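Pyrrolidone-carboxylate peptidase (Pyrococcus furiosus, PDB 1X10) removes N-terminal pyroglutamyl (5-oxoproline) groups from peptides, generally unless the second residue is proline, acting as a tetrameric cytoplasmic thiol protease of the peptidase C15 family. Local coordinates at residues A[6-11]-A[140-145]; A[17-22]-A[65-70]; A[85-90]-A[98-103]. The protein carries 3 engineered substitutions. All blocks are in the same frame, centred on the assembly; numbering follows the deposited sequence.

Interaction 1: A[6-11]-A[140-145]. Engineered in segment 140-145: Ser142 (natural residue Cys).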
loop_
_atom_site.group_PDB
_atom_site.type_symbol
_atom_site.label_atom_id
_atom_site.label_comp_id
_atom_site.label_asym_id
_atom_site.label_seq_id
_atom_site.Cartn_x
_atom_site.Cartn_y
_atom_site.Cartn_z
ATOM N N THR A 6 11.619 -11.573 24.725
ATOM C CA THR A 6 10.326 -11.144 25.233
ATOM C C THR A 6 9.344 -10.971 24.087
ATOM O O THR A 6 9.735 -10.765 22.934
ATOM C CB THR A 6 10.395 -9.798 26.012
ATOM O OG1 THR A 6 10.746 -8.732 25.116
ATOM C CG2 THR A 6 11.420 -9.882 27.141
ATOM N N GLY A 7 8.066 -11.084 24.426
ATOM C CA GLY A 7 6.995 -10.899 23.472
ATOM C C GLY A 7 5.959 -10.043 24.183
ATOM O O GLY A 7 6.142 -9.691 25.353
ATOM N N PHE A 8 4.878 -9.698 23.495
ATOM C CA PHE A 8 3.831 -8.876 24.093
ATOM C C PHE A 8 2.481 -9.578 24.104
ATOM O O PHE A 8 2.221 -10.468 23.296
ATOM C CB PHE A 8 3.677 -7.554 23.332
ATOM C CG PHE A 8 4.724 -6.523 23.656
ATOM C CD1 PHE A 8 5.714 -6.205 22.731
ATOM C CD2 PHE A 8 4.684 -5.827 24.864
ATOM C CE1 PHE A 8 6.649 -5.197 22.999
ATOM C CE2 PHE A 8 5.613 -4.820 25.145
ATOM C CZ PHE A 8 6.598 -4.504 24.208
ATOM N N GLU A 9 1.627 -9.167 25.031
ATOM C CA GLU A 9 0.280 -9.710 25.146
ATOM C C GLU A 9 -0.558 -9.080 24.029
ATOM O O GLU A 9 -0.105 -8.159 23.346
ATOM C CB GLU A 9 -0.316 -9.330 26.506
ATOM C CG GLU A 9 -0.389 -7.815 26.717
ATOM C CD GLU A 9 -0.979 -7.421 28.065
ATOM O OE1 GLU A 9 -1.205 -8.318 28.903
ATOM O OE2 GLU A 9 -1.208 -6.208 28.284
ATOM N N PRO A 10 -1.793 -9.570 23.826
ATOM C CA PRO A 10 -2.639 -9.002 22.776
ATOM C C PRO A 10 -2.937 -7.535 23.081
ATOM O O PRO A 10 -2.923 -7.122 24.240
ATOM C CB PRO A 10 -3.903 -9.865 22.841
ATOM C CG PRO A 10 -3.392 -11.182 23.361
ATOM C CD PRO A 10 -2.438 -10.743 24.444
ATOM N N PHE A 11 -3.206 -6.750 22.046
ATOM C CA PHE A 11 -3.512 -5.337 22.233
ATOM C C PHE A 11 -4.277 -4.794 21.027
ATOM O O PHE A 11 -4.379 -5.453 19.992
ATOM C CB PHE A 11 -2.216 -4.544 22.420
ATOM C CG PHE A 11 -1.397 -4.415 21.162
ATOM C CD1 PHE A 11 -1.519 -3.291 20.351
ATOM C CD2 PHE A 11 -0.532 -5.434 20.770
ATOM C CE1 PHE A 11 -0.792 -3.182 19.164
ATOM C CE2 PHE A 11 0.199 -5.338 19.588
ATOM C CZ PHE A 11 0.070 -4.214 18.783
ATOM N N TYR A 140 5.406 3.640 20.415
ATOM C CA TYR A 140 4.430 2.975 21.265
ATOM C C TYR A 140 5.190 2.050 22.226
ATOM O O TYR A 140 6.301 2.369 22.634
ATOM C CB TYR A 140 3.447 2.201 20.376
ATOM C CG TYR A 140 2.202 1.651 21.052
ATOM C CD1 TYR A 140 1.373 2.468 21.822
ATOM C CD2 TYR A 140 1.820 0.319 20.860
ATOM C CE1 TYR A 140 0.190 1.975 22.380
ATOM C CE2 TYR A 140 0.638 -0.185 21.416
ATOM C CZ TYR A 140 -0.169 0.648 22.172
ATOM O OH TYR A 140 -1.334 0.154 22.715
ATOM N N LEU A 141 4.622 0.903 22.583
ATOM C CA LEU A 141 5.312 0.030 23.530
ATOM C C LEU A 141 6.544 -0.718 23.034
ATOM O O LEU A 141 7.445 -0.988 23.822
ATOM C CB LEU A 141 4.319 -0.941 24.167
ATOM C CG LEU A 141 3.731 -0.202 25.379
ATOM C CD1 LEU A 141 2.257 -0.425 25.495
ATOM C CD2 LEU A 141 4.476 -0.622 26.632
ATOM N N SER A 142 6.602 -1.049 21.749
ATOM C CA SER A 142 7.776 -1.752 21.236
ATOM C C SER A 142 9.013 -0.876 21.409
ATOM O O SER A 142 10.028 -1.331 21.933
ATOM C CB SER A 142 7.590 -2.108 19.761
ATOM O OG SER A 142 6.574 -3.088 19.615
ATOM N N ASN A 143 8.922 0.379 20.975
ATOM C CA ASN A 143 10.037 1.315 21.089
ATOM C C ASN A 143 10.374 1.578 22.557
ATOM O O ASN A 143 11.539 1.723 22.928
ATOM C CB ASN A 143 9.684 2.638 20.404
ATOM C CG ASN A 143 10.756 3.684 20.579
ATOM O OD1 ASN A 143 11.809 3.626 19.944
ATOM N ND2 ASN A 143 10.496 4.652 21.458
ATOM N N TYR A 144 9.331 1.644 23.375
ATOM C CA TYR A 144 9.443 1.887 24.811
ATOM C C TYR A 144 10.355 0.828 25.443
ATOM O O TYR A 144 11.333 1.158 26.119
ATOM C CB TYR A 144 8.038 1.833 25.418
ATOM C CG TYR A 144 7.916 2.065 26.910
ATOM C CD1 TYR A 144 8.077 3.338 27.464
ATOM C CD2 TYR A 144 7.541 1.022 27.757
ATOM C CE1 TYR A 144 7.851 3.564 28.833
ATOM C CE2 TYR A 144 7.315 1.236 29.113
ATOM C CZ TYR A 144 7.467 2.505 29.642
ATOM O OH TYR A 144 7.195 2.704 30.974
ATOM N N VAL A 145 10.046 -0.444 25.212
ATOM C CA VAL A 145 10.860 -1.517 25.770
ATOM C C VAL A 145 12.241 -1.573 25.112
ATOM O O VAL A 145 13.244 -1.825 25.781
ATOM C CB VAL A 145 10.163 -2.889 25.622
ATOM C CG1 VAL A 145 8.903 -2.922 26.475
ATOM C CG2 VAL A 145 9.822 -3.145 24.171
#
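Phe8 and Val145 approach from opposite directions, the ring reaching out from the end of strand 2-8 and the valine coming from near the start of helix 141-156. With CG beside the backbone N and anti to the carbonyl carbon (chi1 -78°), the Phe8 ring is sent straight out to the helix, and its far rim does the touching. Phe8 CZ lies 3.6 Å from Val145 CG1. CG2 of the valine also sits at the ring edge, but its exact placement is doubtful because the model crowds it against Ser142 O. The same rim comes up to the helix backbone, Phe8 CZ being 3.6 Å from Leu141 O, an oxygen that already accepts the helical bond from Val145 N. Beside it, Phe8 CE1 stands 4.0 Å from OG of Ser142, an engineered residue in place of the natural cysteine; that hydroxyl is hydrogen-bonded to His166 NE2. Phe164 of strand 161-167 packs on Phe8, Ser142 and Val145 alike.

Farther out, Phe11 and Tyr140 slide past each other. Phe11 CG is held between its backbone N and carbonyl carbon (chi1 71°), which turns the ring back to the helix start, and Phe11 CD1 comes within 3.9 Å of the edge of Tyr140 at CE2. The planes are inclined at 48°, neither stacked nor edge-to-face. Leu141 CD1 lies over one face of the tyrosine ring, offset toward its rim; the tyrosine hydroxyl is bonded to Pro91 O.

The contact is mostly apolar, though the Phe8 rim also lies against Leu141 O and Ser142 OG without bonding either. Phe8 thus sits beside the position of the catalytic nucleophile, while the hydroxyls of Ser142 and Tyr140 turn to outside partners.

Interaction 2: A[17-22]-A[65-70]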
loop_
_atom_site.group_PDB
_atom_site.type_symbol
_atom_site.label_atom_id
_atom_site.label_comp_id
_atom_site.label_asym_id
_atom_site.label_seq_id
_atom_site.Cartn_x
_atom_site.Cartn_y
_atom_site.Cartn_z
ATOM N N ASN A 17 -1.505 -12.136 19.922
ATOM C CA ASN A 17 -0.273 -11.449 19.583
ATOM C C ASN A 17 0.684 -12.614 19.378
ATOM O O ASN A 17 1.041 -13.309 20.327
ATOM C CB ASN A 17 0.215 -10.568 20.737
ATOM C CG ASN A 17 1.408 -9.721 20.342
ATOM O OD1 ASN A 17 2.292 -10.186 19.630
ATOM N ND2 ASN A 17 1.436 -8.474 20.801
ATOM N N PRO A 18 1.103 -12.852 18.130
ATOM C CA PRO A 18 2.019 -13.961 17.859
ATOM C C PRO A 18 3.324 -13.942 18.658
ATOM O O PRO A 18 3.924 -14.995 18.883
ATOM C CB PRO A 18 2.243 -13.864 16.349
ATOM C CG PRO A 18 2.095 -12.405 16.078
ATOM C CD PRO A 18 0.884 -12.043 16.916
ATOM N N THR A 19 3.759 -12.764 19.096
ATOM C CA THR A 19 5.010 -12.687 19.853
ATOM C C THR A 19 4.868 -13.275 21.256
ATOM O O THR A 19 5.855 -13.660 21.878
ATOM C CB THR A 19 5.551 -11.232 19.929
ATOM O OG1 THR A 19 4.666 -10.410 20.699
ATOM C CG2 THR A 19 5.684 -10.657 18.527
ATOM N N GLU A 20 3.637 -13.356 21.751
ATOM C CA GLU A 20 3.406 -13.950 23.062
ATOM C C GLU A 20 3.727 -15.444 22.945
ATOM O O GLU A 20 4.400 -16.016 23.804
ATOM C CB GLU A 20 1.949 -13.757 23.496
ATOM C CG GLU A 20 1.559 -14.574 24.720
ATOM C CD GLU A 20 0.256 -14.109 25.355
ATOM O OE1 GLU A 20 -0.673 -13.727 24.617
ATOM O OE2 GLU A 20 0.155 -14.140 26.599
ATOM N N ARG A 21 3.249 -16.064 21.870
ATOM C CA ARG A 21 3.502 -17.486 21.633
ATOM C C ARG A 21 4.986 -17.740 21.398
ATOM O O ARG A 21 5.531 -18.738 21.860
ATOM C CB ARG A 21 2.728 -17.978 20.413
ATOM C CG ARG A 21 1.281 -18.320 20.673
ATOM C CD ARG A 21 0.610 -18.793 19.388
ATOM N NE ARG A 21 1.208 -20.020 18.861
ATOM C CZ ARG A 21 0.876 -20.564 17.692
ATOM N NH1 ARG A 21 -0.043 -19.987 16.930
ATOM N NH2 ARG A 21 1.451 -21.690 17.283
ATOM N N ILE A 22 5.629 -16.842 20.659
ATOM C CA ILE A 22 7.054 -16.979 20.380
ATOM C C ILE A 22 7.841 -17.026 21.687
ATOM O O ILE A 22 8.695 -17.893 21.883
ATOM C CB ILE A 22 7.575 -15.806 19.516
ATOM C CG1 ILE A 22 6.978 -15.895 18.108
ATOM C CG2 ILE A 22 9.093 -15.847 19.444
ATOM C CD1 ILE A 22 7.392 -14.764 17.177
ATOM N N ILE A 65 16.588 -9.967 23.241
ATOM C CA ILE A 65 15.919 -9.780 21.963
ATOM C C ILE A 65 14.435 -9.631 22.255
ATOM O O ILE A 65 13.765 -10.587 22.647
ATOM C CB ILE A 65 16.162 -10.966 21.020
ATOM C CG1 ILE A 65 17.652 -11.030 20.661
ATOM C CG2 ILE A 65 15.320 -10.799 19.749
ATOM C CD1 ILE A 65 18.034 -12.206 19.782
ATOM N N HIS A 66 13.944 -8.408 22.086
ATOM C CA HIS A 66 12.554 -8.073 22.342
ATOM C C HIS A 66 11.791 -8.156 21.025
ATOM O O HIS A 66 12.208 -7.586 20.017
ATOM C CB HIS A 66 12.488 -6.671 22.953
ATOM C CG HIS A 66 13.342 -6.522 24.178
ATOM N ND1 HIS A 66 13.041 -7.141 25.372
ATOM C CD2 HIS A 66 14.529 -5.896 24.369
ATOM C CE1 HIS A 66 14.006 -6.904 26.245
ATOM N NE2 HIS A 66 14.921 -6.153 25.662
ATOM N N VAL A 67 10.676 -8.881 21.046
ATOM C CA VAL A 67 9.875 -9.091 19.848
ATOM C C VAL A 67 8.488 -8.469 19.973
ATOM O O VAL A 67 7.884 -8.469 21.045
ATOM C CB VAL A 67 9.732 -10.604 19.567
ATOM C CG1 VAL A 67 9.193 -10.837 18.164
ATOM C CG2 VAL A 67 11.088 -11.297 19.748
ATOM N N GLY A 68 7.994 -7.936 18.864
ATOM C CA GLY A 68 6.683 -7.320 18.867
ATOM C C GLY A 68 5.958 -7.504 17.549
ATOM O O GLY A 68 6.559 -7.865 16.534
ATOM N N LEU A 69 4.652 -7.260 17.578
ATOM C CA LEU A 69 3.812 -7.370 16.399
ATOM C C LEU A 69 3.807 -6.004 15.706
ATOM O O LEU A 69 3.674 -4.971 16.364
ATOM C CB LEU A 69 2.387 -7.737 16.822
ATOM C CG LEU A 69 1.361 -8.378 15.877
ATOM C CD1 LEU A 69 0.036 -7.667 16.069
ATOM C CD2 LEU A 69 1.799 -8.330 14.429
ATOM N N ALA A 70 3.960 -5.999 14.384
ATOM C CA ALA A 70 3.940 -4.755 13.610
ATOM C C ALA A 70 2.865 -4.877 12.537
ATOM O O ALA A 70 3.144 -5.258 11.395
ATOM C CB ALA A 70 5.292 -4.502 12.963
HETATM O O HOH W 1 3.427 -5.814 20.000
#
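Thr19 presses its methyl group onto the strand where Gly68 offers only backbone. CG2 of Thr19 is 3.3 Å from Gly68 C, and its 3.5 Å approach to Gly68 CA is tighter than usual for two carbons. The same methyl touches Val67, with Thr19 CG2 and Val67 CG1 3.5 Å apart, and Ile22 CD1 adds a looser contact to that branch. Further along the strand Pro18 crosses Leu69 at about a right angle, its CD 3.8 Å from Leu69 CG, while the Asn17 amide slides alongside Leu69 CB.

What sets the threonine is the N-cap before it. With chi1 at -173° the Asn17 side chain points away from its own amide nitrogen, which brings OD1 over the first turn to accept two bonds from the same face of its plane: Thr19 N at 3.0 Å from Asn17 OD1, and Thr19 OG1 at 2.6 Å from it, well above the carbonyl plane. OG1 is also hydrogen-bonded to Phe8 N. ND2 of Asn17 bonds to Glu9 O and, weakly, to a water that also takes the hydrogen of Leu69 N. An alanine at Asn17 is likely to leave Thr19 N without its cap, the threonine hydroxyl with one partner fewer and Glu9 O without the amide that bonds it.

Helix 189-206 packs on Ile22. Residues 18-22 run roughly antiparallel to 65-69 (148°), and helix 18-26 lies on the connection from strand 2-8 through short strand 30-31 to its parallel neighbour 34-41: a beta-alpha-beta arrangement.

Interaction 3: A[85-90]-A[98-103]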
loop_
_atom_site.group_PDB
_atom_site.type_symbol
_atom_site.label_atom_id
_atom_site.label_comp_id
_atom_site.label_asym_id
_atom_site.label_seq_id
_atom_site.Cartn_x
_atom_site.Cartn_y
_atom_site.Cartn_z
ATOM N N ALA A 85 11.318 8.713 23.342
ATOM C CA ALA A 85 10.059 9.436 23.250
ATOM C C ALA A 85 8.857 8.513 23.214
ATOM O O ALA A 85 8.936 7.371 22.747
ATOM C CB ALA A 85 10.054 10.330 22.004
ATOM N N ILE A 86 7.743 9.020 23.725
ATOM C CA ILE A 86 6.490 8.289 23.726
ATOM C C ILE A 86 5.444 9.180 23.066
ATOM O O ILE A 86 5.238 10.321 23.484
ATOM C CB ILE A 86 6.006 7.972 25.154
ATOM C CG1 ILE A 86 7.054 7.138 25.892
ATOM C CG2 ILE A 86 4.680 7.222 25.094
ATOM C CD1 ILE A 86 6.756 6.954 27.352
ATOM N N ASP A 87 4.809 8.666 22.021
ATOM C CA ASP A 87 3.761 9.397 21.325
ATOM C C ASP A 87 2.861 8.320 20.744
ATOM O O ASP A 87 2.972 7.959 19.573
ATOM C CB ASP A 87 4.329 10.272 20.205
ATOM C CG ASP A 87 3.402 11.430 19.848
ATOM O OD1 ASP A 87 3.566 12.039 18.767
ATOM O OD2 ASP A 87 2.505 11.736 20.670
ATOM N N ALA A 88 1.978 7.803 21.589
ATOM C CA ALA A 88 1.064 6.731 21.213
ATOM C C ALA A 88 -0.040 7.141 20.244
ATOM O O ALA A 88 -0.765 8.104 20.493
ATOM C CB ALA A 88 0.448 6.133 22.468
ATOM N N ARG A 89 -0.165 6.398 19.145
ATOM C CA ARG A 89 -1.199 6.664 18.149
ATOM C C ARG A 89 -2.510 6.113 18.707
ATOM O O ARG A 89 -3.596 6.571 18.350
ATOM C CB ARG A 89 -0.872 5.967 16.824
ATOM C CG ARG A 89 -1.562 6.592 15.613
ATOM C CD ARG A 89 -1.865 5.555 14.538
ATOM N NE ARG A 89 -3.010 4.727 14.913
ATOM C CZ ARG A 89 -3.436 3.674 14.226
ATOM N NH1 ARG A 89 -2.811 3.303 13.115
ATOM N NH2 ARG A 89 -4.492 2.989 14.647
ATOM N N ILE A 90 -2.389 5.112 19.576
ATOM C CA ILE A 90 -3.537 4.493 20.232
ATOM C C ILE A 90 -3.172 4.335 21.708
ATOM O O ILE A 90 -1.998 4.341 22.063
ATOM C CB ILE A 90 -3.861 3.088 19.649
ATOM C CG1 ILE A 90 -2.674 2.145 19.856
ATOM C CG2 ILE A 90 -4.196 3.202 18.164
ATOM C CD1 ILE A 90 -2.963 0.709 19.477
ATOM N N ILE A 98 -0.188 8.285 26.025
ATOM C CA ILE A 98 0.841 9.278 26.309
ATOM C C ILE A 98 1.366 9.940 25.040
ATOM O O ILE A 98 1.670 9.269 24.055
ATOM C CB ILE A 98 2.017 8.630 27.077
ATOM C CG1 ILE A 98 1.496 7.990 28.370
ATOM C CG2 ILE A 98 3.081 9.670 27.382
ATOM C CD1 ILE A 98 2.551 7.248 29.166
ATOM N N GLU A 99 1.484 11.264 25.076
ATOM C CA GLU A 99 1.961 12.019 23.923
ATOM C C GLU A 99 3.093 12.984 24.269
ATOM O O GLU A 99 3.095 13.606 25.329
ATOM C CB GLU A 99 0.795 12.796 23.299
ATOM C CG GLU A 99 -0.384 11.915 22.899
ATOM C CD GLU A 99 -1.593 12.714 22.440
ATOM O OE1 GLU A 99 -2.093 13.545 23.231
ATOM O OE2 GLU A 99 -2.046 12.510 21.293
ATOM N N ASP A 100 4.056 13.095 23.358
ATOM C CA ASP A 100 5.204 13.987 23.517
ATOM C C ASP A 100 5.798 13.967 24.917
ATOM O O ASP A 100 5.740 14.951 25.654
ATOM C CB ASP A 100 4.802 15.413 23.143
ATOM C CG ASP A 100 4.222 15.495 21.750
ATOM O OD1 ASP A 100 4.921 15.100 20.796
ATOM O OD2 ASP A 100 3.070 15.948 21.606
ATOM N N GLU A 101 6.396 12.841 25.269
ATOM C CA GLU A 101 6.983 12.678 26.582
ATOM C C GLU A 101 8.207 11.780 26.460
ATOM O O GLU A 101 8.184 10.784 25.743
ATOM C CB GLU A 101 5.940 12.042 27.494
ATOM C CG GLU A 101 6.225 12.106 28.962
ATOM C CD GLU A 101 4.990 11.768 29.765
ATOM O OE1 GLU A 101 4.010 12.540 29.679
ATOM O OE2 GLU A 101 4.996 10.731 30.464
ATOM N N PRO A 102 9.303 12.130 27.145
ATOM C CA PRO A 102 10.496 11.285 27.051
ATOM C C PRO A 102 10.288 9.989 27.828
ATOM O O PRO A 102 9.446 9.929 28.728
ATOM C CB PRO A 102 11.581 12.154 27.672
ATOM C CG PRO A 102 10.822 12.908 28.731
ATOM C CD PRO A 102 9.553 13.304 27.998
ATOM N N ILE A 103 11.043 8.954 27.474
ATOM C CA ILE A 103 10.940 7.680 28.182
ATOM C C ILE A 103 11.776 7.825 29.445
ATOM O O ILE A 103 11.350 7.442 30.538
ATOM C CB ILE A 103 11.491 6.516 27.331
ATOM C CG1 ILE A 103 10.628 6.340 26.076
ATOM C CG2 ILE A 103 11.521 5.230 28.158
ATOM C CD1 ILE A 103 11.146 5.284 25.113
#
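Ile86 is wedged between two other isoleucines. Its CG2 branch meets Ile98, with which it crosses obliquely, at 3.6 Å to Ile98 CB; its CG1 meets Ile103 at about a right angle, 3.7 Å from CG1 of that residue. The split follows from the rotamer, CG1 lying beside the backbone N and CG2 beside the carbonyl carbon (chi1 -59°). Phe45 and Tyr144 also pack on Ile86.

The backbones hold this wedge in place. Ile86 N gives a bond of 2.7 Å to Glu101 O, and Ile86 O accepts in its carbonyl plane from Glu101 N. Asp100 and Glu101 both face Ile86, a G1 beta bulge. Farther along, Ala88 N bonds Ile98 O at 2.9 Å and nearly straight (164°).

On the outer side Asp87 and Asp100 lie side by side, pointing the same way, their carboxylate planes 39° apart, with OD1 of Asp87 3.9 Å from OD1 of Asp100. Asp87 OD2 accepts a weak bond from Asp100 N. Both carboxylates form salt bridges to Arg80 and Lys118 of the second subunit, so these paired like charges probably depend on the subunit interface for their balance.

How the interactions relate
Interactions 1 and 2 share the central sheet, their centres about 8 Å apart: Thr6 O lies 2.8 Å from Val67 N, a probable hydrogen bond between strands 2-8 and 63-69. Interaction 1 holds the active-site position Ser142, with interaction 2 next to it. The side chains of Ser142 and His166 are about 3 Å apart and that of Glu79 is about 7 Å from Ser142, while Gly68 lies about 4 Å from the side chains of both Ser142 and His166. Interaction 3, centred about 14 Å from interaction 1, touches helix 141-156, where Ile103 CD1 is 3.8 Å from Tyr144 CA. It stays about 9 Å from interaction 2 at the nearest atoms and meets a neighbouring subunit.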